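Local atomic coordinates of cell division control protein 45 cdc45 putative (Entamoeba histolytica, PDB entry 6CC2), a protein that probably acts in chromosomal DNA replication, as related Cdc45 proteins do when they join the Mcm2-7 ring and the GINS complex in the replicative helicase. Residues 23-28 with 49-54; 42-47 with 195-200; 77-82 with 102-107. One frame throughout, in Å; residues are numbered along the deposited sequence.

Contact 1 (23-28 with 49-54); sequences KTIQLY and DGLLHS. With EDO (1,2-ethanediol), chain J.
The beta-alpha-beta unit made of strand 24-29, helix 33-48 and strand 53-57 closes here, where Ile25 and Gln26 pair in parallel with His53 and Ser54. Three backbone bonds cross between 23-28 and 49-54. Ile25 N donates to Leu52 O at 3.0 Å. Ser54 N then donates to Ile25 O at 2.8 Å, and Leu27 N to Ser54 O at 2.9 Å. At the start of the pairing, two waters reach from Lys23 O to the backbone of Leu52.

His53 CG sits between its own backbone N and carbonyl carbon (chi1 59°), which carries the imidazole back along its own chain instead of across the sheet. ND1 thereby donates to Leu51 O at 2.9 Å; the bond is nearly straight, at 170°, and the acceptor lies in the ring plane. The bond fixes the rotation of the ring, while NE2 at the far edge donates to a hydroxyl of a 1,2-ethanediol, probably from the crystallisation liquor, that is also bonded to Tyr39.

Strand 53-57 ends one side of a parallel sheet of the kind found in the DHH phosphoesterase superfamily, to which Cdc45 is related. On the Ile25 and His53 face, which helices 8-20 and 33-48 cover, Leu27 CD1 slants against His53 CB at 3.9 Å. There, too, Ile25 CD1 meets Leu51 CD2 at 4.1 Å. The Gln26 and Ser54 face adds polar links beside the packing of Thr24 CG2 on Leu52 CB. Gln26 NE2 and Ser54 OG share a water, and Thr71 of helix 61-71 bonds the same amide nitrogen. Gln26 OE1 takes the hydroxyl proton of Tyr28 OH at 2.7 Å, the donor standing well above the carbonyl plane.

Contact 2 (42-47 with 195-200); sequences LSMMFE and KVENDM. With EDO (1,2-ethanediol), chain J; EDO (1,2-ethanediol), chain B.
Met44 and Met200, both built as selenomethionine, reach toward each other tip to tip between helix 33-48 and the start of helix 199-213. Met44 bends at its last torsion (chi3 74°), which brings CE to 4.0 Å from Met200 CG. Met200 stays extended to its end (chi3 174°), and its own methyl runs past the tip of Met44 to the helix surface, with CE 4.0 Å from Met44 CB. The same methyl lies 4.0 Å from Met45 CG, where the side chains of Met200 and Met45, also a selenomethionine, cross at about a right angle. Leu187 and Ala190 of helix 182-192 also pack on Met200.

Lys195 likewise lies crosswise to Met45. Its CD touches Met45 SE at 4.0 Å, and the two bends farther out in the chain carry NZ past the selenium to a salt bridge with Asp49. Glu197 slants across Met44, with OE2 3.7 Å from Met44 CE. That oxygen is also paired with Lys48 of helix 33-48. The other carboxylate oxygen joins the helix through a water that donates to Met44 O at 2.6 Å and, at longer range, to Glu197 OE1 at 3.3 Å.

The selenomethionine side chains thus pack helix 33-48 against segment 195-200, and the contacts they make with one another are apolar and set no direction. Lys195 and Glu197 lay their aliphatic parts or carboxylate against them, while their charged ends are held by oppositely charged partners, Asp49 and Lys48.

Contact 3 (77-82 with 102-107); sequences VHTVFF and FVYIID
Phe102 O accepts the hydrogen bond of Val80 N at 2.8 Å and is also met by the weaker CA-H contact of Thr79, whose CA is 3.2 Å from that oxygen. This belongs to the parallel pairing within the beta-alpha-beta unit of strand 77-83, helix 91-95 and strand 102-106, in the middle of the six-stranded sheet. Five backbone bonds follow the pairing from His78 O to Ile106 N.

On the Thr79 and Phe81 face, Tyr104 CB packs against Phe81 CD2 at 3.7 Å. Tyr104 CD2 lies over one face of the Phe81 ring, toward its rim, the ring planes being inclined at 32°. Thr79 CG2, on the branch anti to its backbone N, meets the edge of the Tyr104 ring in plane, 3.7 Å from Tyr104 CD2. Thr79 OG1 is bonded to Arg18, whose side chain also makes a cation-pi contact with Phe102.

On the opposite face, Val80 and Val103 lie side by side with CG2 atoms 3.8 Å apart. Phe82 spans two residues of the neighbouring strand: its CE2 touches Val103 CG1 at 3.8 Å, and Ile105 CG1 sits at the ring edge, 3.8 Å from Phe82 CD2.

Overall arrangement
Contacts 1 and 3 belong to one parallel sheet, in which strands 24-29 and 77-83 are neighbours, and their centres lie about 10 Å apart. Contact 3 is buried and held by an unbroken run of backbone bonds with aromatic and aliphatic packing on both faces; contact 1, at the outermost strand, is only partly buried and brings in waters. Contact 2, also partly buried, shares helix 33-48 with the unit closed by contact 1, but has no sheet pairing, relying on side chains and outlying salt bridges. It ties this helix to a part of the chain about 150 residues later. Phe46 and Leu42 of the same helix touch Phe81 and Ile106 of contact 3.

Contact 1 (23-28 with 49-54)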
loop_
_atom_site.group_PDB
_atom_site.type_symbol
_atom_site.label_atom_id
_atom_site.label_comp_id
_atom_site.label_asym_id
_atom_site.label_seq_id
_atom_site.Cartn_x
_atom_site.Cartn_y
_atom_site.Cartn_z
ATOM N N LYS A 23 -2.122 -5.143 32.901
ATOM C CA LYS A 23 -1.190 -5.340 31.801
ATOM C C LYS A 23 -1.802 -4.832 30.493
ATOM O O LYS A 23 -3.015 -4.652 30.377
ATOM C CB LYS A 23 -0.815 -6.818 31.692
ATOM C CG LYS A 23 -0.112 -7.369 32.932
ATOM C CD LYS A 23 0.160 -8.858 32.793
ATOM C CE LYS A 23 1.065 -9.360 33.903
ATOM N NZ LYS A 23 1.378 -10.804 33.735
ATOM N N THR A 24 -0.937 -4.597 29.506
ATOM C CA THR A 24 -1.352 -3.947 28.268
ATOM C C THR A 24 -0.977 -4.777 27.036
ATOM O O THR A 24 -0.189 -5.722 27.099
ATOM C CB THR A 24 -0.731 -2.542 28.141
ATOM O OG1 THR A 24 0.671 -2.672 27.874
ATOM C CG2 THR A 24 -0.931 -1.747 29.419
ATOM N N ILE A 25 -1.577 -4.405 25.915
ATOM C CA ILE A 25 -1.350 -5.043 24.619
ATOM C C ILE A 25 -0.602 -4.054 23.731
ATOM O O ILE A 25 -0.993 -2.889 23.615
ATOM C CB ILE A 25 -2.673 -5.468 23.954
ATOM C CG1 ILE A 25 -3.466 -6.403 24.874
ATOM C CG2 ILE A 25 -2.410 -6.131 22.619
ATOM C CD1 ILE A 25 -4.931 -6.512 24.479
ATOM N N GLN A 26 0.462 -4.521 23.085
ATOM C CA GLN A 26 1.278 -3.711 22.200
ATOM C C GLN A 26 1.096 -4.242 20.787
ATOM O O GLN A 26 1.304 -5.436 20.538
ATOM C CB GLN A 26 2.743 -3.799 22.624
ATOM C CG GLN A 26 3.538 -2.566 22.410
ATOM C CD GLN A 26 4.955 -2.745 22.898
ATOM O OE1 GLN A 26 5.448 -3.872 22.956
ATOM N NE2 GLN A 26 5.621 -1.652 23.222
ATOM N N LEU A 27 0.706 -3.367 19.856
ATOM C CA LEU A 27 0.489 -3.768 18.478
ATOM C C LEU A 27 1.498 -3.067 17.583
ATOM O O LEU A 27 1.506 -1.838 17.505
ATOM C CB LEU A 27 -0.946 -3.438 18.033
ATOM C CG LEU A 27 -2.023 -4.161 18.849
ATOM C CD1 LEU A 27 -2.579 -3.238 19.921
ATOM C CD2 LEU A 27 -3.112 -4.695 17.951
ATOM N N TYR A 28 2.363 -3.852 16.953
ATOM C CA TYR A 28 3.389 -3.357 16.041
ATOM C C TYR A 28 2.811 -3.350 14.624
ATOM O O TYR A 28 2.378 -4.382 14.118
ATOM C CB TYR A 28 4.628 -4.253 16.119
ATOM C CG TYR A 28 5.353 -4.254 17.443
ATOM C CD1 TYR A 28 4.737 -4.714 18.603
ATOM C CD2 TYR A 28 6.656 -3.811 17.539
ATOM C CE1 TYR A 28 5.401 -4.703 19.820
ATOM C CE2 TYR A 28 7.343 -3.812 18.740
ATOM C CZ TYR A 28 6.705 -4.254 19.882
ATOM O OH TYR A 28 7.389 -4.247 21.072
ATOM N N ASP A 49 -14.071 -3.690 25.453
ATOM C CA ASP A 49 -13.798 -4.579 26.572
ATOM C C ASP A 49 -12.852 -3.971 27.610
ATOM O O ASP A 49 -12.466 -4.655 28.563
ATOM C CB ASP A 49 -13.222 -5.900 26.064
ATOM C CG ASP A 49 -14.254 -6.762 25.376
ATOM O OD1 ASP A 49 -15.321 -7.009 25.989
ATOM O OD2 ASP A 49 -13.991 -7.194 24.225
ATOM N N GLY A 50 -12.470 -2.708 27.445
ATOM C CA GLY A 50 -11.627 -2.051 28.421
ATOM C C GLY A 50 -10.196 -2.531 28.438
ATOM O O GLY A 50 -9.526 -2.398 29.472
ATOM N N LEU A 51 -9.705 -3.079 27.333
ATOM C CA LEU A 51 -8.359 -3.635 27.268
ATOM C C LEU A 51 -7.383 -2.539 26.859
ATOM O O LEU A 51 -7.497 -1.981 25.761
ATOM C CB LEU A 51 -8.290 -4.799 26.288
ATOM C CG LEU A 51 -8.836 -6.143 26.752
ATOM C CD1 LEU A 51 -10.210 -5.990 27.333
ATOM C CD2 LEU A 51 -8.843 -7.133 25.612
ATOM N N LEU A 52 -6.444 -2.223 27.750
ATOM C CA LEU A 52 -5.429 -1.222 27.450
ATOM C C LEU A 52 -4.519 -1.708 26.334
ATOM O O LEU A 52 -4.122 -2.873 26.291
ATOM C CB LEU A 52 -4.616 -0.921 28.703
ATOM C CG LEU A 52 -5.446 -0.482 29.900
ATOM C CD1 LEU A 52 -4.545 -0.162 31.086
ATOM C CD2 LEU A 52 -6.315 0.706 29.542
ATOM N N HIS A 53 -4.216 -0.816 25.390
ATOM C CA HIS A 53 -3.414 -1.204 24.242
ATOM C C HIS A 53 -2.698 0.030 23.719
ATOM O O HIS A 53 -3.077 1.160 24.012
ATOM C CB HIS A 53 -4.278 -1.845 23.141
ATOM C CG HIS A 53 -5.375 -0.962 22.635
ATOM N ND1 HIS A 53 -6.546 -0.753 23.332
ATOM C CD2 HIS A 53 -5.482 -0.238 21.491
ATOM C CE1 HIS A 53 -7.318 0.075 22.651
ATOM N NE2 HIS A 53 -6.698 0.399 21.532
ATOM N N SER A 54 -1.645 -0.215 22.944
ATOM C CA SER A 54 -0.846 0.864 22.393
ATOM C C SER A 54 -0.353 0.434 21.015
ATOM O O SER A 54 -0.271 -0.755 20.709
ATOM C CB SER A 54 0.330 1.219 23.298
ATOM O OG SER A 54 1.179 0.105 23.502
HETATM C C1 EDO J . -6.477 3.954 19.424
HETATM O O1 EDO J . -5.499 3.054 19.962
HETATM C C2 EDO J . -7.857 3.330 19.563
HETATM O O2 EDO J . -8.092 2.981 20.935
HETATM O O HOH W 1 -4.940 -5.060 27.812
HETATM O O HOH W 2 -6.036 -3.925 30.074
HETATM O O HOH W 3 4.071 0.922 23.445
#

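Contact 2 (42-47 with 195-200)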
loop_
_atom_site.group_PDB
_atom_site.type_symbol
_atom_site.label_atom_id
_atom_site.label_comp_id
_atom_site.label_asym_id
_atom_site.label_seq_id
_atom_site.Cartn_x
_atom_site.Cartn_y
_atom_site.Cartn_z
ATOM N N LEU A 42 -9.163 -4.420 15.588
ATOM C CA LEU A 42 -8.785 -4.925 16.900
ATOM C C LEU A 42 -9.024 -3.877 17.976
ATOM O O LEU A 42 -9.505 -4.189 19.082
ATOM C CB LEU A 42 -7.331 -5.367 16.910
ATOM C CG LEU A 42 -7.002 -6.543 15.984
ATOM C CD1 LEU A 42 -5.478 -6.678 15.885
ATOM C CD2 LEU A 42 -7.637 -7.833 16.447
ATOM N N SER A 43 -8.667 -2.623 17.696
ATOM C CA SER A 43 -8.781 -1.605 18.731
ATOM C C SER A 43 -10.229 -1.348 19.111
ATOM O O SER A 43 -10.514 -1.000 20.257
ATOM C CB SER A 43 -8.103 -0.315 18.279
ATOM O OG SER A 43 -8.867 0.308 17.257
HETATM N N MSE A 44 -11.161 -1.520 18.186
HETATM C CA MSE A 44 -12.574 -1.338 18.489
HETATM C C MSE A 44 -13.067 -2.370 19.501
HETATM O O MSE A 44 -13.825 -2.043 20.410
HETATM C CB MSE A 44 -13.415 -1.427 17.215
HETATM C CG MSE A 44 -13.151 -0.293 16.260
HETATM SE SE MSE A 44 -13.818 -0.693 14.481
HETATM C CE MSE A 44 -15.748 -0.488 14.810
HETATM N N MSE A 45 -12.655 -3.621 19.306
HETATM C CA MSE A 45 -12.980 -4.691 20.245
HETATM C C MSE A 45 -12.332 -4.413 21.590
HETATM O O MSE A 45 -12.979 -4.506 22.624
HETATM C CB MSE A 45 -12.506 -6.034 19.697
HETATM C CG MSE A 45 -13.303 -6.514 18.497
HETATM SE SE MSE A 45 -12.780 -8.317 18.017
HETATM C CE MSE A 45 -11.365 -7.866 16.748
ATOM N N PHE A 46 -11.036 -4.085 21.565
ATOM C CA PHE A 46 -10.320 -3.819 22.811
ATOM C C PHE A 46 -10.952 -2.675 23.590
ATOM O O PHE A 46 -11.118 -2.774 24.817
ATOM C CB PHE A 46 -8.855 -3.497 22.517
ATOM C CG PHE A 46 -8.076 -4.623 21.904
ATOM C CD1 PHE A 46 -8.563 -5.921 21.896
ATOM C CD2 PHE A 46 -6.843 -4.372 21.311
ATOM C CE1 PHE A 46 -7.833 -6.943 21.327
ATOM C CE2 PHE A 46 -6.114 -5.399 20.754
ATOM C CZ PHE A 46 -6.610 -6.686 20.784
ATOM N N GLU A 47 -11.317 -1.588 22.907
ATOM C CA GLU A 47 -11.974 -0.470 23.574
ATOM C C GLU A 47 -13.252 -0.919 24.272
ATOM O O GLU A 47 -13.490 -0.591 25.443
ATOM C CB GLU A 47 -12.296 0.635 22.571
ATOM C CG GLU A 47 -11.105 1.416 22.056
ATOM C CD GLU A 47 -11.484 2.348 20.914
ATOM O OE1 GLU A 47 -12.663 2.754 20.838
ATOM O OE2 GLU A 47 -10.605 2.665 20.085
ATOM N N LYS A 195 -18.615 -10.053 18.107
ATOM C CA LYS A 195 -18.247 -8.679 18.440
ATOM C C LYS A 195 -18.255 -7.783 17.214
ATOM O O LYS A 195 -17.691 -6.680 17.247
ATOM C CB LYS A 195 -16.860 -8.645 19.104
ATOM C CG LYS A 195 -16.743 -9.572 20.321
ATOM C CD LYS A 195 -15.306 -9.605 20.845
ATOM C CE LYS A 195 -15.075 -8.573 21.924
ATOM N NZ LYS A 195 -15.780 -8.938 23.190
ATOM N N VAL A 196 -18.842 -8.232 16.110
ATOM C CA VAL A 196 -18.774 -7.456 14.889
ATOM C C VAL A 196 -19.643 -6.210 15.008
ATOM O O VAL A 196 -20.769 -6.254 15.532
ATOM C CB VAL A 196 -19.162 -8.323 13.678
ATOM C CG1 VAL A 196 -20.555 -8.844 13.779
ATOM C CG2 VAL A 196 -18.988 -7.517 12.387
ATOM N N GLU A 197 -19.081 -5.079 14.591
ATOM C CA GLU A 197 -19.814 -3.848 14.339
ATOM C C GLU A 197 -19.794 -3.590 12.837
ATOM O O GLU A 197 -18.769 -3.779 12.177
ATOM C CB GLU A 197 -19.180 -2.677 15.087
ATOM C CG GLU A 197 -19.125 -2.885 16.595
ATOM C CD GLU A 197 -18.238 -1.873 17.288
ATOM O OE1 GLU A 197 -17.256 -2.291 17.935
ATOM O OE2 GLU A 197 -18.523 -0.663 17.184
ATOM N N ASN A 198 -20.929 -3.185 12.276
ATOM C CA ASN A 198 -21.022 -3.202 10.819
ATOM C C ASN A 198 -20.056 -2.210 10.153
ATOM O O ASN A 198 -19.669 -2.440 9.019
ATOM C CB ASN A 198 -22.451 -2.968 10.375
ATOM C CG ASN A 198 -23.324 -4.185 10.613
ATOM O OD1 ASN A 198 -22.904 -5.134 11.284
ATOM N ND2 ASN A 198 -24.534 -4.164 10.095
ATOM N N ASP A 199 -19.601 -1.173 10.878
ATOM C CA ASP A 199 -18.573 -0.288 10.326
ATOM C C ASP A 199 -17.291 -1.046 9.981
ATOM O O ASP A 199 -16.500 -0.594 9.141
ATOM C CB ASP A 199 -18.245 0.820 11.330
ATOM C CG ASP A 199 -19.077 2.064 11.127
ATOM O OD1 ASP A 199 -19.631 2.248 10.023
ATOM O OD2 ASP A 199 -19.163 2.869 12.072
HETATM N N MSE A 200 -17.033 -2.169 10.654
HETATM C CA MSE A 200 -15.833 -2.950 10.369
HETATM C C MSE A 200 -15.767 -3.391 8.898
HETATM O O MSE A 200 -14.684 -3.624 8.359
HETATM C CB MSE A 200 -15.778 -4.165 11.272
HETATM C CG MSE A 200 -15.553 -3.838 12.724
HETATM SE SE MSE A 200 -15.652 -5.422 13.816
HETATM C CE MSE A 200 -15.123 -4.602 15.479
HETATM C C1 EDO J . -6.477 3.954 19.424
HETATM O O1 EDO J . -5.499 3.054 19.962
HETATM C C2 EDO J . -7.857 3.330 19.563
HETATM O O2 EDO J . -8.092 2.981 20.935
HETATM C C1 EDO B . -25.096 -1.399 5.941
HETATM O O1 EDO B . -25.170 -2.217 4.947
HETATM C C2 EDO B . -24.960 -2.209 7.231
HETATM O O2 EDO B . -25.155 -1.323 8.307
HETATM O O HOH W 4 -15.604 -0.256 19.893
#

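Contact 3 (77-82 with 102-107)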
loop_
_atom_site.group_PDB
_atom_site.type_symbol
_atom_site.label_atom_id
_atom_site.label_comp_id
_atom_site.label_asym_id
_atom_site.label_seq_id
_atom_site.Cartn_x
_atom_site.Cartn_y
_atom_site.Cartn_z
ATOM N N VAL A 77 3.447 -4.651 29.469
ATOM C CA VAL A 77 3.009 -5.290 28.238
ATOM C C VAL A 77 2.997 -6.800 28.435
ATOM O O VAL A 77 4.022 -7.407 28.750
ATOM C CB VAL A 77 3.902 -4.881 27.056
ATOM C CG1 VAL A 77 3.463 -5.594 25.785
ATOM C CG2 VAL A 77 3.833 -3.384 26.870
ATOM N N HIS A 78 1.820 -7.411 28.254
ATOM C CA HIS A 78 1.648 -8.848 28.396
ATOM C C HIS A 78 1.469 -9.568 27.069
ATOM O O HIS A 78 1.697 -10.779 27.005
ATOM C CB HIS A 78 0.429 -9.158 29.285
ATOM C CG HIS A 78 -0.891 -8.713 28.714
ATOM N ND1 HIS A 78 -1.662 -9.509 27.896
ATOM C CD2 HIS A 78 -1.584 -7.556 28.860
ATOM C CE1 HIS A 78 -2.768 -8.871 27.565
ATOM N NE2 HIS A 78 -2.747 -7.683 28.138
ATOM N N THR A 79 1.087 -8.854 26.012
ATOM C CA THR A 79 0.803 -9.452 24.730
ATOM C C THR A 79 1.307 -8.495 23.656
ATOM O O THR A 79 1.172 -7.275 23.804
ATOM C CB THR A 79 -0.697 -9.680 24.527
ATOM O OG1 THR A 79 -1.212 -10.527 25.544
ATOM C CG2 THR A 79 -0.972 -10.326 23.192
ATOM N N VAL A 80 1.866 -9.046 22.583
ATOM C CA VAL A 80 2.221 -8.252 21.408
ATOM C C VAL A 80 1.550 -8.865 20.188
ATOM O O VAL A 80 1.448 -10.092 20.064
ATOM C CB VAL A 80 3.748 -8.158 21.196
ATOM C CG1 VAL A 80 4.383 -7.517 22.397
ATOM C CG2 VAL A 80 4.344 -9.530 20.906
ATOM N N PHE A 81 1.078 -7.994 19.301
ATOM C CA PHE A 81 0.615 -8.358 17.972
ATOM C C PHE A 81 1.564 -7.732 16.960
ATOM O O PHE A 81 1.879 -6.546 17.070
ATOM C CB PHE A 81 -0.798 -7.829 17.711
ATOM C CG PHE A 81 -1.858 -8.583 18.409
ATOM C CD1 PHE A 81 -2.161 -8.316 19.739
ATOM C CD2 PHE A 81 -2.584 -9.568 17.742
ATOM C CE1 PHE A 81 -3.174 -9.006 20.381
ATOM C CE2 PHE A 81 -3.591 -10.260 18.398
ATOM C CZ PHE A 81 -3.871 -9.986 19.712
ATOM N N PHE A 82 2.017 -8.526 15.999
ATOM C CA PHE A 82 2.774 -8.048 14.851
ATOM C C PHE A 82 1.828 -8.068 13.658
ATOM O O PHE A 82 1.276 -9.129 13.312
ATOM C CB PHE A 82 3.995 -8.927 14.602
ATOM C CG PHE A 82 4.973 -8.966 15.757
ATOM C CD1 PHE A 82 5.231 -7.833 16.513
ATOM C CD2 PHE A 82 5.617 -10.136 16.086
ATOM C CE1 PHE A 82 6.131 -7.864 17.570
ATOM C CE2 PHE A 82 6.525 -10.176 17.141
ATOM C CZ PHE A 82 6.783 -9.031 17.887
ATOM N N PHE A 102 2.915 -13.188 25.405
ATOM C CA PHE A 102 2.055 -13.768 24.375
ATOM C C PHE A 102 2.308 -13.037 23.064
ATOM O O PHE A 102 2.134 -11.817 22.985
ATOM C CB PHE A 102 0.589 -13.695 24.809
ATOM C CG PHE A 102 0.264 -14.616 25.948
ATOM C CD1 PHE A 102 0.570 -14.262 27.250
ATOM C CD2 PHE A 102 -0.330 -15.845 25.710
ATOM C CE1 PHE A 102 0.292 -15.129 28.312
ATOM C CE2 PHE A 102 -0.612 -16.707 26.750
ATOM C CZ PHE A 102 -0.303 -16.355 28.056
ATOM N N VAL A 103 2.751 -13.780 22.052
ATOM C CA VAL A 103 3.161 -13.228 20.772
ATOM C C VAL A 103 2.193 -13.728 19.712
ATOM O O VAL A 103 2.090 -14.937 19.479
ATOM C CB VAL A 103 4.609 -13.611 20.419
ATOM C CG1 VAL A 103 4.950 -13.122 19.012
ATOM C CG2 VAL A 103 5.573 -13.044 21.458
ATOM N N TYR A 104 1.494 -12.792 19.066
ATOM C CA TYR A 104 0.567 -13.110 17.992
ATOM C C TYR A 104 0.984 -12.375 16.736
ATOM O O TYR A 104 1.473 -11.237 16.785
ATOM C CB TYR A 104 -0.879 -12.753 18.368
ATOM C CG TYR A 104 -1.381 -13.567 19.535
ATOM C CD1 TYR A 104 -1.645 -14.923 19.381
ATOM C CD2 TYR A 104 -1.579 -12.998 20.780
ATOM C CE1 TYR A 104 -2.089 -15.698 20.453
ATOM C CE2 TYR A 104 -2.025 -13.759 21.847
ATOM C CZ TYR A 104 -2.277 -15.101 21.680
ATOM O OH TYR A 104 -2.710 -15.869 22.738
ATOM N N ILE A 105 0.774 -13.023 15.599
ATOM C CA ILE A 105 1.142 -12.469 14.307
ATOM C C ILE A 105 -0.060 -12.543 13.374
ATOM O O ILE A 105 -0.646 -13.614 13.183
ATOM C CB ILE A 105 2.351 -13.210 13.702
ATOM C CG1 ILE A 105 3.568 -13.043 14.613
ATOM C CG2 ILE A 105 2.634 -12.688 12.292
ATOM C CD1 ILE A 105 4.780 -13.847 14.157
ATOM N N ILE A 106 -0.425 -11.398 12.792
ATOM C CA ILE A 106 -1.450 -11.321 11.759
ATOM C C ILE A 106 -0.752 -10.711 10.540
ATOM O O ILE A 106 -0.543 -9.502 10.479
ATOM C CB ILE A 106 -2.650 -10.483 12.176
ATOM C CG1 ILE A 106 -3.268 -10.999 13.462
ATOM C CG2 ILE A 106 -3.729 -10.499 11.064
ATOM C CD1 ILE A 106 -4.402 -10.119 14.003
ATOM N N ASP A 107 -0.389 -11.550 9.579
ATOM C CA ASP A 107 0.483 -11.123 8.471
ATOM C C ASP A 107 -0.040 -11.756 7.190
ATOM O O ASP A 107 -0.379 -12.943 7.165
ATOM C CB ASP A 107 1.929 -11.556 8.756
ATOM C CG ASP A 107 2.922 -11.011 7.770
ATOM O OD1 ASP A 107 2.501 -10.374 6.774
ATOM O OD2 ASP A 107 4.147 -11.219 7.973
#